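Local coordinates for protein Alpha/beta hydrolase (Enterobacter asburiae, PDB 6KMO) that probably hydrolyses carboxylic esters as a bacterial esterase or lipase with the alpha/beta-hydrolase fold, at residues P46-T51 with S230-K235; G61-A66 with L312-Q317; I85-V90 with Y154-W159; L279-E284 with V299-G304. The protein carries 2 engineered substitutions. One frame throughout, in Å; residues are numbered along the deposited sequence. Where two conformers were deposited one is given.

Interaction 1 (P46-T51 with S230-K235); sequences PMEQMT and SKNMMK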
loop_
_atom_site.group_PDB
_atom_site.type_symbol
_atom_site.label_atom_id
_atom_site.label_comp_id
_atom_site.label_asym_id
_atom_site.label_seq_id
_atom_site.Cartn_x
_atom_site.Cartn_y
_atom_site.Cartn_z
ATOM N N PRO A 46 -2.647 -31.623 10.787
ATOM C CA PRO A 46 -2.024 -30.305 10.927
ATOM C C PRO A 46 -0.535 -30.370 10.633
ATOM O O PRO A 46 0.145 -31.347 10.954
ATOM C CB PRO A 46 -2.294 -29.937 12.388
ATOM C CG PRO A 46 -3.470 -30.788 12.799
ATOM C CD PRO A 46 -3.305 -32.060 12.035
ATOM N N MET A 47 -0.022 -29.287 10.031
ATOM C CA MET A 47 1.375 -29.267 9.612
ATOM C C MET A 47 2.317 -29.543 10.779
ATOM O O MET A 47 3.336 -30.215 10.605
ATOM C CB MET A 47 1.730 -27.930 8.956
ATOM C CG MET A 47 3.216 -27.855 8.534
ATOM S SD MET A 47 3.696 -26.341 7.587
ATOM C CE MET A 47 2.988 -26.783 6.000
ATOM N N GLU A 48 2.003 -29.019 11.970
ATOM C CA GLU A 48 2.899 -29.195 13.108
ATOM C C GLU A 48 3.014 -30.644 13.556
ATOM O O GLU A 48 3.878 -30.943 14.393
ATOM C CB GLU A 48 2.504 -28.278 14.266
ATOM C CG GLU A 48 1.198 -28.619 14.984
ATOM C CD GLU A 48 -0.069 -28.056 14.352
ATOM O OE1 GLU A 48 0.005 -27.450 13.256
ATOM O OE2 GLU A 48 -1.147 -28.207 14.961
ATOM N N GLN A 49 2.185 -31.542 13.032
ATOM C CA GLN A 49 2.300 -32.975 13.300
ATOM C C GLN A 49 3.076 -33.712 12.218
ATOM O O GLN A 49 3.239 -34.940 12.305
ATOM C CB GLN A 49 0.907 -33.588 13.454
ATOM C CG GLN A 49 0.162 -33.081 14.674
ATOM C CD GLN A 49 -1.247 -33.624 14.766
ATOM O OE1 GLN A 49 -1.576 -34.650 14.164
ATOM N NE2 GLN A 49 -2.090 -32.923 15.497
ATOM N N MET A 50 3.564 -33.002 11.202
ATOM C CA MET A 50 4.299 -33.614 10.105
ATOM C C MET A 50 5.797 -33.622 10.398
ATOM O O MET A 50 6.302 -32.868 11.233
ATOM C CB MET A 50 4.067 -32.818 8.814
ATOM C CG MET A 50 2.655 -32.857 8.273
ATOM S SD MET A 50 2.444 -31.847 6.743
ATOM C CE MET A 50 0.674 -32.016 6.540
ATOM N N THR A 51 6.522 -34.472 9.676
ATOM C CA THR A 51 7.965 -34.345 9.677
ATOM C C THR A 51 8.346 -33.100 8.883
ATOM O O THR A 51 7.560 -32.610 8.070
ATOM C CB THR A 51 8.617 -35.548 9.017
ATOM O OG1 THR A 51 8.269 -35.581 7.640
ATOM C CG2 THR A 51 8.156 -36.856 9.679
ATOM N N SER A 230 -1.327 -20.877 10.939
ATOM C CA SER A 230 -1.973 -20.982 12.236
ATOM C C SER A 230 -1.023 -20.626 13.376
ATOM O O SER A 230 0.199 -20.602 13.223
ATOM C CB SER A 230 -2.476 -22.405 12.462
ATOM O OG SER A 230 -1.353 -23.251 12.638
ATOM N N LYS A 231 -1.600 -20.364 14.547
ATOM C CA LYS A 231 -0.795 -20.161 15.747
ATOM C C LYS A 231 0.076 -21.377 16.033
ATOM O O LYS A 231 1.263 -21.239 16.346
ATOM C CB LYS A 231 -1.698 -19.843 16.943
ATOM C CG LYS A 231 -0.935 -19.607 18.242
ATOM C CD LYS A 231 -1.876 -19.307 19.408
ATOM C CE LYS A 231 -2.489 -17.938 19.292
ATOM N NZ LYS A 231 -3.286 -17.614 20.521
ATOM N N ASN A 232 -0.487 -22.585 15.923
ATOM C CA ASN A 232 0.313 -23.774 16.208
ATOM C C ASN A 232 1.442 -23.950 15.200
ATOM O O ASN A 232 2.515 -24.440 15.565
ATOM C CB ASN A 232 -0.576 -25.015 16.245
ATOM C CG ASN A 232 -1.336 -25.136 17.534
ATOM O OD1 ASN A 232 -1.034 -24.480 18.506
ATOM N ND2 ASN A 232 -2.344 -25.994 17.536
ATOM N N MET A 233 1.226 -23.582 13.940
ATOM C CA MET A 233 2.321 -23.606 12.972
ATOM C C MET A 233 3.434 -22.659 13.405
ATOM O O MET A 233 4.618 -23.008 13.361
ATOM C CB MET A 233 1.812 -23.238 11.578
ATOM C CG MET A 233 1.063 -24.372 10.860
ATOM S SD MET A 233 -0.015 -23.837 9.429
ATOM C CE MET A 233 1.229 -23.293 8.271
ATOM N N MET A 234 3.079 -21.442 13.813
ATOM C CA MET A 234 4.090 -20.477 14.227
ATOM C C MET A 234 4.884 -20.984 15.427
ATOM O O MET A 234 6.108 -20.809 15.491
ATOM C CB MET A 234 3.459 -19.123 14.531
ATOM C CG MET A 234 3.183 -18.257 13.290
ATOM S SD MET A 234 4.623 -17.961 12.127
ATOM C CE MET A 234 5.934 -17.531 13.362
ATOM N N LYS A 235 4.207 -21.612 16.394
ATOM C CA LYS A 235 4.920 -22.157 17.546
ATOM C C LYS A 235 5.880 -23.261 17.122
ATOM O O LYS A 235 7.012 -23.341 17.626
ATOM C CB LYS A 235 3.926 -22.678 18.582
ATOM C CG LYS A 235 3.173 -21.587 19.314
ATOM C CD LYS A 235 2.151 -22.170 20.291
ATOM C CE LYS A 235 1.467 -21.075 21.066
ATOM N NZ LYS A 235 0.453 -21.623 22.033
HETATM O O HOH W 1 -1.944 -25.913 12.302
HETATM O O HOH W 2 -3.663 -27.458 15.119
#
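E48 lays its carboxylate against the side of N232, with OE2 3.5 Å from N232 CB and the carboxylate and amide planes turned 67° apart. No hydrogen bond joins the two segments directly. Instead, each carboxylate oxygen is met by its own water. One donates to E48 OE1 at 2.7 Å and also bonds to S230 OG. The other donates to E48 OE2 at 2.6 Å and accepts from N232 ND2. The E48 side chain is drawn towards the helix because CG sits between the backbone N and the carbonyl carbon (chi1 70°) and the chain then bends at chi2. Beside this polar patch, M47 and M233 cross at about a right angle, M47 SD touching M233 CE at 4.0 Å. The long, flexible thioether of M47 can follow the shapes of W236 and F237 of M233's helix, and of A55 and V58 of helix 52-63. Further out, S230 is the N-cap of helix 231-241 and forms a capping box with M233. M233 N donates to S230 OG at 2.9 Å, and S230 N returns a weak bond to M233 SD. The 3-10 turn 47-49 presents M47 and E48 together to this helix start. Beside the first helical turn the dipole would probably favour E48's charge slightly, yet its oxygens reach neutral partners through water, so hydrated polar bonds and not ion pairs join the segments.

Interaction 2 (G61-A66 with L312-Q317); sequences GAQQGA and LNPLSQ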
loop_
_atom_site.group_PDB
_atom_site.type_symbol
_atom_site.label_atom_id
_atom_site.label_comp_id
_atom_site.label_asym_id
_atom_site.label_seq_id
_atom_site.Cartn_x
_atom_site.Cartn_y
_atom_site.Cartn_z
ATOM N N GLY A 61 4.421 -28.463 -3.304
ATOM C CA GLY A 61 3.308 -28.792 -4.189
ATOM C C GLY A 61 2.347 -27.639 -4.418
ATOM O O GLY A 61 1.810 -27.477 -5.514
ATOM N N ALA A 62 2.106 -26.830 -3.385
ATOM C CA ALA A 62 1.243 -25.677 -3.555
ATOM C C ALA A 62 1.794 -24.734 -4.609
ATOM O O ALA A 62 1.021 -24.087 -5.330
ATOM C CB ALA A 62 1.108 -24.933 -2.229
ATOM N N GLN A 63 3.116 -24.649 -4.723
ATOM C CA GLN A 63 3.767 -23.676 -5.583
ATOM C C GLN A 63 4.128 -24.240 -6.949
ATOM O O GLN A 63 4.347 -23.470 -7.893
ATOM C CB GLN A 63 5.049 -23.167 -4.898
ATOM C CG GLN A 63 4.802 -22.435 -3.590
ATOM C CD GLN A 63 3.956 -21.219 -3.780
ATOM O OE1 GLN A 63 2.733 -21.287 -3.868
ATOM N NE2 GLN A 63 4.611 -20.080 -3.891
ATOM N N GLN A 64 4.164 -25.560 -7.084
ATOM C CA GLN A 64 4.637 -26.184 -8.306
ATOM C C GLN A 64 3.705 -25.892 -9.475
ATOM O O GLN A 64 2.491 -25.772 -9.327
ATOM C CB GLN A 64 4.727 -27.695 -8.074
ATOM C CG GLN A 64 5.344 -28.489 -9.228
ATOM C CD GLN A 64 4.350 -28.847 -10.315
ATOM O OE1 GLN A 64 3.130 -28.897 -10.104
ATOM N NE2 GLN A 64 4.886 -29.077 -11.514
ATOM N N GLY A 65 4.309 -25.762 -10.647
ATOM C CA GLY A 65 3.534 -25.710 -11.876
ATOM C C GLY A 65 2.962 -24.362 -12.211
ATOM O O GLY A 65 2.074 -24.265 -13.061
ATOM N N ALA A 66 3.439 -23.307 -11.568
ATOM C CA ALA A 66 2.910 -21.974 -11.779
ATOM C C ALA A 66 3.552 -21.343 -13.008
ATOM O O ALA A 66 4.714 -21.593 -13.327
ATOM C CB ALA A 66 3.211 -21.109 -10.555
ATOM N N LEU A 312 1.922 -17.178 -2.323
ATOM C CA LEU A 312 1.195 -18.379 -2.727
ATOM C C LEU A 312 0.783 -18.291 -4.185
ATOM O O LEU A 312 0.016 -17.412 -4.585
ATOM C CB LEU A 312 -0.024 -18.568 -1.819
ATOM C CG LEU A 312 0.335 -18.868 -0.366
ATOM C CD1 LEU A 312 -0.866 -18.722 0.576
ATOM C CD2 LEU A 312 0.976 -20.249 -0.196
ATOM N N ASN A 313 1.286 -19.214 -5.001
ATOM C CA ASN A 313 1.021 -19.110 -6.425
ATOM C C ASN A 313 -0.451 -19.235 -6.785
ATOM O O ASN A 313 -0.855 -18.573 -7.751
ATOM C CB ASN A 313 1.922 -20.082 -7.189
ATOM C CG ASN A 313 3.366 -19.655 -7.161
ATOM O OD1 ASN A 313 3.675 -18.491 -6.912
ATOM N ND2 ASN A 313 4.266 -20.585 -7.383
ATOM N N PRO A 314 -1.287 -19.991 -6.068
ATOM C CA PRO A 314 -2.728 -19.964 -6.390
ATOM C C PRO A 314 -3.365 -18.595 -6.225
ATOM O O PRO A 314 -4.471 -18.381 -6.746
ATOM C CB PRO A 314 -3.324 -21.002 -5.436
ATOM C CG PRO A 314 -2.177 -21.970 -5.227
ATOM C CD PRO A 314 -0.950 -21.081 -5.140
ATOM N N LEU A 315 -2.708 -17.658 -5.532
ATOM C CA LEU A 315 -3.224 -16.302 -5.369
ATOM C C LEU A 315 -2.542 -15.284 -6.279
ATOM O O LEU A 315 -2.788 -14.080 -6.142
ATOM C CB LEU A 315 -3.099 -15.861 -3.909
ATOM C CG LEU A 315 -3.978 -16.633 -2.924
ATOM C CD1 LEU A 315 -3.672 -16.174 -1.519
ATOM C CD2 LEU A 315 -5.450 -16.442 -3.243
ATOM N N SER A 316 -1.730 -15.724 -7.235
ATOM C CA SER A 316 -0.925 -14.804 -8.021
ATOM C C SER A 316 -1.735 -13.971 -8.990
ATOM O O SER A 316 -1.198 -12.997 -9.527
ATOM C CB SER A 316 0.169 -15.569 -8.782
ATOM O OG SER A 316 -0.388 -16.350 -9.814
ATOM N N GLN A 317 -3.000 -14.297 -9.217
ATOM C CA GLN A 317 -3.878 -13.461 -10.027
ATOM C C GLN A 317 -4.881 -12.692 -9.180
ATOM O O GLN A 317 -5.757 -12.004 -9.721
ATOM C CB GLN A 317 -4.575 -14.293 -11.104
ATOM C CG GLN A 317 -3.629 -14.674 -12.253
ATOM C CD GLN A 317 -3.093 -13.458 -12.993
ATOM O OE1 GLN A 317 -3.848 -12.547 -13.358
ATOM N NE2 GLN A 317 -1.785 -13.416 -13.185
#
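Q63 and N313 pair at the point where helix 52-63 ends in a type II beta turn, Q63 to A66, facing the 3-10 turn 313-315. Two hydrogen bonds run between them, both donated by N313. Its backbone N meets Q63 OE1 at 2.8 Å in a nearly straight bond (175°). Its ND2 reaches the backbone oxygen Q63 O at 2.9 Å, lying in the carbonyl plane on a lone pair. With CG beside its own backbone N (chi1 -70°), N313 can offer main chain and side chain to the same residue. The remaining polar ends are also used: Q63 NE2 donates to T117 O and L311 O, and N313 OD1 accepts from R120, so these buried or half-buried amides are well matched. The two amides also stack, their planes 20° apart, with Q63 NE2 over N313 CG. Van der Waals contacts finish the join. G65, with positive phi, lets the turn bring A66 round to N313. The small A66 fits its CB closely against the N313 amide, and P314, the second residue of the 3-10 turn, where a proline ring fits well, sets its CD 3.6 Å from A62 O.

Interaction 3 (I85-V90 with Y154-W159); sequences IKLKIV and YEATKW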
loop_
_atom_site.group_PDB
_atom_site.type_symbol
_atom_site.label_atom_id
_atom_site.label_comp_id
_atom_site.label_asym_id
_atom_site.label_seq_id
_atom_site.Cartn_x
_atom_site.Cartn_y
_atom_site.Cartn_z
ATOM N N ILE A 85 28.112 -20.751 0.176
ATOM C CA ILE A 85 26.734 -20.258 0.215
ATOM C C ILE A 85 26.241 -20.189 -1.226
ATOM O O ILE A 85 26.838 -19.487 -2.048
ATOM C CB ILE A 85 26.638 -18.883 0.894
ATOM C CG1 ILE A 85 27.168 -18.943 2.329
ATOM C CG2 ILE A 85 25.192 -18.408 0.901
ATOM C CD1 ILE A 85 27.239 -17.579 3.014
ATOM N N LYS A 86 25.157 -20.905 -1.529
ATOM C CA LYS A 86 24.562 -20.863 -2.858
ATOM C C LYS A 86 23.637 -19.661 -3.012
ATOM O O LYS A 86 22.775 -19.414 -2.159
ATOM C CB LYS A 86 23.774 -22.128 -3.145
ATOM C CG LYS A 86 23.434 -22.286 -4.614
ATOM C CD LYS A 86 22.408 -23.390 -4.871
ATOM C CE LYS A 86 22.888 -24.760 -4.380
ATOM N NZ LYS A 86 22.603 -25.881 -5.337
ATOM N N LEU A 87 23.802 -18.932 -4.115
ATOM C CA LEU A 87 22.973 -17.794 -4.477
ATOM C C LEU A 87 22.227 -18.095 -5.767
ATOM O O LEU A 87 22.745 -18.766 -6.667
ATOM C CB LEU A 87 23.819 -16.551 -4.718
ATOM C CG LEU A 87 24.828 -16.219 -3.635
ATOM C CD1 LEU A 87 25.671 -15.009 -4.011
ATOM C CD2 LEU A 87 24.132 -15.979 -2.289
ATOM N N LYS A 88 21.009 -17.579 -5.878
ATOM C CA LYS A 88 20.289 -17.542 -7.140
ATOM C C LYS A 88 20.062 -16.081 -7.474
ATOM O O LYS A 88 19.587 -15.322 -6.624
ATOM C CB LYS A 88 18.954 -18.285 -7.067
ATOM C CG LYS A 88 19.092 -19.787 -6.811
ATOM C CD LYS A 88 19.676 -20.509 -8.017
ATOM C CE LYS A 88 18.587 -20.999 -8.925
ATOM N NZ LYS A 88 19.095 -21.986 -9.926
ATOM N N ILE A 89 20.412 -15.672 -8.690
ATOM C CA ILE A 89 20.378 -14.277 -9.105
ATOM C C ILE A 89 19.305 -14.133 -10.170
ATOM O O ILE A 89 19.308 -14.865 -11.167
ATOM C CB ILE A 89 21.750 -13.807 -9.614
ATOM C CG1 ILE A 89 22.808 -13.995 -8.522
ATOM C CG2 ILE A 89 21.718 -12.348 -10.018
ATOM C CD1 ILE A 89 23.794 -15.061 -8.794
ATOM N N VAL A 90 18.368 -13.224 -9.957
ATOM C CA VAL A 90 17.238 -13.031 -10.860
ATOM C C VAL A 90 17.282 -11.599 -11.367
ATOM O O VAL A 90 17.404 -10.657 -10.576
ATOM C CB VAL A 90 15.899 -13.339 -10.166
ATOM C CG1 VAL A 90 14.748 -13.235 -11.148
ATOM C CG2 VAL A 90 15.928 -14.724 -9.519
ATOM N N TYR A 154 23.788 -12.502 6.359
ATOM C CA TYR A 154 24.652 -11.332 6.506
ATOM C C TYR A 154 25.930 -11.475 5.677
ATOM O O TYR A 154 26.342 -10.537 4.985
ATOM C CB TYR A 154 24.981 -11.045 7.982
ATOM C CG TYR A 154 25.967 -9.912 8.103
ATOM C CD1 TYR A 154 25.574 -8.609 7.928
ATOM C CD2 TYR A 154 27.309 -10.164 8.293
ATOM C CE1 TYR A 154 26.470 -7.558 7.985
ATOM C CE2 TYR A 154 28.218 -9.129 8.343
ATOM C CZ TYR A 154 27.791 -7.836 8.196
ATOM O OH TYR A 154 28.714 -6.818 8.258
ATOM N N GLU A 155 26.572 -12.642 5.743
ATOM C CA GLU A 155 27.793 -12.844 4.974
ATOM C C GLU A 155 27.534 -12.707 3.479
ATOM O O GLU A 155 28.347 -12.127 2.749
ATOM C CB GLU A 155 28.402 -14.205 5.313
ATOM C CG GLU A 155 29.004 -14.302 6.718
ATOM C CD GLU A 155 30.277 -13.496 6.896
ATOM O OE1 GLU A 155 30.908 -13.111 5.894
ATOM O OE2 GLU A 155 30.663 -13.256 8.061
ATOM N N ALA A 156 26.411 -13.224 2.997
ATOM C CA ALA A 156 26.088 -13.083 1.571
ATOM C C ALA A 156 25.828 -11.623 1.197
ATOM O O ALA A 156 26.202 -11.173 0.107
ATOM C CB ALA A 156 24.879 -13.948 1.225
ATOM N N THR A 157 25.186 -10.866 2.095
ATOM C CA THR A 157 24.941 -9.446 1.874
ATOM C C THR A 157 26.253 -8.686 1.779
ATOM O O THR A 157 26.454 -7.863 0.867
ATOM C CB THR A 157 24.077 -8.910 3.025
ATOM O OG1 THR A 157 22.801 -9.592 3.043
ATOM C CG2 THR A 157 23.824 -7.427 2.887
ATOM N N LYS A 158 27.156 -8.946 2.724
ATOM C CA LYS A 158 28.484 -8.343 2.687
ATOM C C LYS A 158 29.208 -8.699 1.395
ATOM O O LYS A 158 29.869 -7.845 0.791
ATOM C CB LYS A 158 29.284 -8.798 3.906
ATOM C CG LYS A 158 30.632 -8.132 4.055
ATOM C CD LYS A 158 31.248 -8.458 5.414
ATOM C CE LYS A 158 32.754 -8.207 5.416
ATOM N NZ LYS A 158 33.445 -8.903 4.291
ATOM N N TRP A 159 29.081 -9.945 0.945
ATOM C CA TRP A 159 29.748 -10.368 -0.283
ATOM C C TRP A 159 29.229 -9.589 -1.487
ATOM O O TRP A 159 30.007 -9.101 -2.320
ATOM C CB TRP A 159 29.609 -11.876 -0.501
ATOM C CG TRP A 159 30.369 -12.330 -1.721
ATOM C CD1 TRP A 159 31.665 -12.765 -1.753
ATOM C CD2 TRP A 159 29.894 -12.362 -3.064
ATOM N NE1 TRP A 159 32.019 -13.078 -3.042
ATOM C CE2 TRP A 159 30.958 -12.836 -3.870
ATOM C CE3 TRP A 159 28.676 -12.045 -3.670
ATOM C CZ2 TRP A 159 30.836 -12.990 -5.248
ATOM C CZ3 TRP A 159 28.560 -12.209 -5.049
ATOM C CH2 TRP A 159 29.639 -12.673 -5.817
#
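Strand 83-92, second in the central sheet, meets helix 148-163 through I85 and L87 on one side and E155, A156 and W159 on the other. The segment axes approach to 10.0 Å and cross at -61°, so contact is confined to a short patch, with no hydrogen bond in it. L87 does most to bridge it, because its two methyls divide the work. CD2 rests on A156 CB at 4.1 Å, while CD1 reaches the six-membered part of the W159 indole, 4.2 Å from CZ3, in an oblique approach. W159 brings its ring there with CG anti to its backbone N (chi1 -176°), and the same ring meets H163 at planes about 30° apart. I85 serves the preceding turn of the helix: CD1 ends 4.2 Å from E155 CB, and CG2 lies 4.5 Å from A156 CB. A156 is apt here, where a single methyl lets the helix come down upon branched residues. In the alpha/beta-hydrolase fold, helices cover both faces of a mostly parallel sheet, and strand 83-92 belongs to its antiparallel N-terminal end, between strands 71-80 and 132-136. V134 and V136 extend the apolar floor under L87, I85 and A156; I78, from the neighbouring outer strand, touches W159. The opposite face of the strand is covered by helix 115-129, where F115 packs on K88 and V90. E155 lies at the margin, its aliphatic base against I85 and its side chain also touching L4 of the second subunit.

Interaction 4 (L279-E284 with V299-G304); sequences LRDEGE and VTRYNG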
loop_
_atom_site.group_PDB
_atom_site.type_symbol
_atom_site.label_atom_id
_atom_site.label_comp_id
_atom_site.label_asym_id
_atom_site.label_seq_id
_atom_site.Cartn_x
_atom_site.Cartn_y
_atom_site.Cartn_z
ATOM N N LEU A 279 0.429 -12.668 12.265
ATOM C CA LEU A 279 1.606 -11.816 12.372
ATOM C C LEU A 279 1.311 -10.345 12.121
ATOM O O LEU A 279 2.209 -9.513 12.252
ATOM C CB LEU A 279 2.664 -12.276 11.367
ATOM C CG LEU A 279 3.109 -13.732 11.468
ATOM C CD1 LEU A 279 4.088 -14.004 10.346
ATOM C CD2 LEU A 279 3.678 -14.055 12.828
ATOM N N ARG A 280 0.081 -9.985 11.761
ATOM C CA ARG A 280 -0.198 -8.606 11.374
ATOM C C ARG A 280 0.222 -7.616 12.453
ATOM O O ARG A 280 0.930 -6.641 12.184
ATOM C CB ARG A 280 -1.693 -8.461 11.113
ATOM C CG ARG A 280 -2.118 -7.085 10.683
ATOM C CD ARG A 280 -3.621 -6.964 10.809
ATOM N NE ARG A 280 -4.039 -6.903 12.197
ATOM C CZ ARG A 280 -5.291 -7.079 12.614
ATOM N NH1 ARG A 280 -6.254 -7.392 11.768
ATOM N NH2 ARG A 280 -5.572 -6.929 13.897
ATOM N N ASP A 281 -0.211 -7.849 13.685
ATOM C CA ASP A 281 -0.025 -6.838 14.716
ATOM C C ASP A 281 1.449 -6.635 15.050
ATOM O O ASP A 281 1.891 -5.492 15.231
ATOM C CB ASP A 281 -0.829 -7.194 15.957
ATOM C CG ASP A 281 -2.307 -6.928 15.800
ATOM O OD1 ASP A 281 -2.743 -6.342 14.780
ATOM O OD2 ASP A 281 -3.026 -7.292 16.756
ATOM N N GLU A 282 2.241 -7.716 15.104
ATOM C CA GLU A 282 3.657 -7.550 15.420
ATOM C C GLU A 282 4.400 -6.850 14.290
ATOM O O GLU A 282 5.399 -6.158 14.535
ATOM C CB GLU A 282 4.294 -8.896 15.764
ATOM C CG GLU A 282 4.549 -9.839 14.597
ATOM C CD GLU A 282 4.767 -11.250 15.064
ATOM O OE1 GLU A 282 3.850 -11.775 15.732
ATOM O OE2 GLU A 282 5.839 -11.836 14.765
ATOM N N GLY A 283 3.949 -7.019 13.051
ATOM C CA GLY A 283 4.568 -6.302 11.951
ATOM C C GLY A 283 4.275 -4.817 12.018
ATOM O O GLY A 283 5.171 -3.982 11.869
ATOM N N GLU A 284 3.004 -4.462 12.258
ATOM C CA GLU A 284 2.639 -3.050 12.397
ATOM C C GLU A 284 3.291 -2.424 13.625
ATOM O O GLU A 284 3.769 -1.284 13.562
ATOM C CB GLU A 284 1.117 -2.918 12.409
ATOM C CG GLU A 284 0.518 -3.415 11.098
ATOM C CD GLU A 284 -0.975 -3.268 10.947
ATOM O OE1 GLU A 284 -1.653 -2.657 11.808
ATOM O OE2 GLU A 284 -1.482 -3.765 9.911
ATOM N N VAL A 299 4.244 1.771 6.591
ATOM C CA VAL A 299 3.550 0.533 6.945
ATOM C C VAL A 299 2.223 0.507 6.200
ATOM O O VAL A 299 1.385 1.394 6.394
ATOM C CB VAL A 299 3.310 0.414 8.453
ATOM C CG1 VAL A 299 2.569 -0.874 8.771
ATOM C CG2 VAL A 299 4.644 0.453 9.219
ATOM N N THR A 300 2.036 -0.503 5.351
ATOM C CA THR A 300 0.833 -0.649 4.542
ATOM C C THR A 300 0.166 -1.972 4.877
ATOM O O THR A 300 0.770 -3.039 4.696
ATOM C CB THR A 300 1.149 -0.651 3.046
ATOM O OG1 THR A 300 2.029 0.423 2.707
ATOM C CG2 THR A 300 -0.122 -0.529 2.211
ATOM N N ARG A 301 -1.074 -1.907 5.338
ATOM C CA ARG A 301 -1.900 -3.089 5.544
ATOM C C ARG A 301 -2.764 -3.310 4.310
ATOM O O ARG A 301 -3.476 -2.402 3.877
ATOM C CB ARG A 301 -2.804 -2.895 6.764
ATOM C CG ARG A 301 -3.737 -4.063 7.046
ATOM C CD ARG A 301 -4.807 -3.716 8.058
ATOM N NE ARG A 301 -4.261 -3.625 9.400
ATOM C CZ ARG A 301 -4.979 -3.674 10.512
ATOM N NH1 ARG A 301 -6.292 -3.771 10.437
ATOM N NH2 ARG A 301 -4.379 -3.618 11.689
ATOM N N TYR A 302 -2.704 -4.511 3.746
ATOM C CA TYR A 302 -3.517 -4.893 2.596
ATOM C C TYR A 302 -4.736 -5.655 3.106
ATOM O O TYR A 302 -4.607 -6.734 3.702
ATOM C CB TYR A 302 -2.701 -5.686 1.565
ATOM C CG TYR A 302 -1.731 -4.782 0.816
ATOM C CD1 TYR A 302 -0.522 -4.425 1.379
ATOM C CD2 TYR A 302 -2.058 -4.246 -0.416
ATOM C CE1 TYR A 302 0.349 -3.568 0.728
ATOM C CE2 TYR A 302 -1.181 -3.390 -1.084
ATOM C CZ TYR A 302 0.019 -3.064 -0.497
ATOM O OH TYR A 302 0.918 -2.208 -1.113
ATOM N N ASN A 303 -5.916 -5.074 2.909
ATOM C CA ASN A 303 -7.115 -5.687 3.458
ATOM C C ASN A 303 -7.555 -6.923 2.671
ATOM O O ASN A 303 -7.280 -7.085 1.481
ATOM C CB ASN A 303 -8.252 -4.671 3.541
ATOM C CG ASN A 303 -8.262 -3.898 4.828
ATOM O OD1 ASN A 303 -7.356 -4.001 5.662
ATOM N ND2 ASN A 303 -9.314 -3.117 5.023
ATOM N N GLY A 304 -8.214 -7.834 3.386
ATOM C CA GLY A 304 -8.772 -9.015 2.787
ATOM C C GLY A 304 -7.774 -10.120 2.544
ATOM O O GLY A 304 -8.156 -11.168 2.004
#
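E284 OE1 accepts from three donors: R301 NH2 at 2.9 Å, and N24 ND2 and N303 ND2 of the second subunit. Its partner oxygen OE2 is held by R301 NE at 2.8 Å, through the syn lone pair, and by T273 OG1. R301 thus meets the carboxylate side-on with two nitrogens, one for each oxygen, though the two planes are turned 32° apart. An extended glutamate beyond CG can span from helix to strand for this, and its CG also packs on V299 CG1 at 4.0 Å. Over one face of the R301 guanidinium lies that of R280, flat and stacked, with centres 4.0 Å apart and planes at 11°. R280 NE is 3.3 Å from R301 NH2, but both are donors and no bond joins them. The chain of R280, bent at chi3 (72°), instead turns NE and NH2 to D281 OD1, both nitrogens reaching it from the same face of its carboxylate, while NH1 donates to E275 O. Two arginines can therefore lie together in a buried place because each has its own acid, and D281 also accepts from N24 of the second subunit. R301 also nears R301 of the second subunit; the acids probably offset these like charges and keep the groups ionised. On the subunit boundary, T300, R301 and Y302 pair antiparallel with a strand of the other chain, so the sheet continues through the dimer. Helix 280-292 and strand 297-302 are the last two members of the beta-alpha-beta unit begun by strand 269-274, a right-handed crossover characteristic of the alpha/beta-hydrolase fold.

How the interactions relate
Interactions 3 and 4 reach the same sheet from opposite sides of the chain's centre, their own centres 28 Å apart: one lies near the N-terminal antiparallel end, the other at the edge strand that meets the second subunit. Interactions 1 and 2 are set by the two ends of helix 52-63, which the loop 46-51 precedes and 61-66 finishes; their centres are 21 Å apart, and their segments alternate along the chain. Interactions 1 and 4 touch directly, M234 SD lying 4.1 Å from L279 CD2. The probable nucleophile, S180 in a GxSxG elbow, is in none of them, but L279 of interaction 4 bonds D277 and touches H307, probably the triad's acid and histidine.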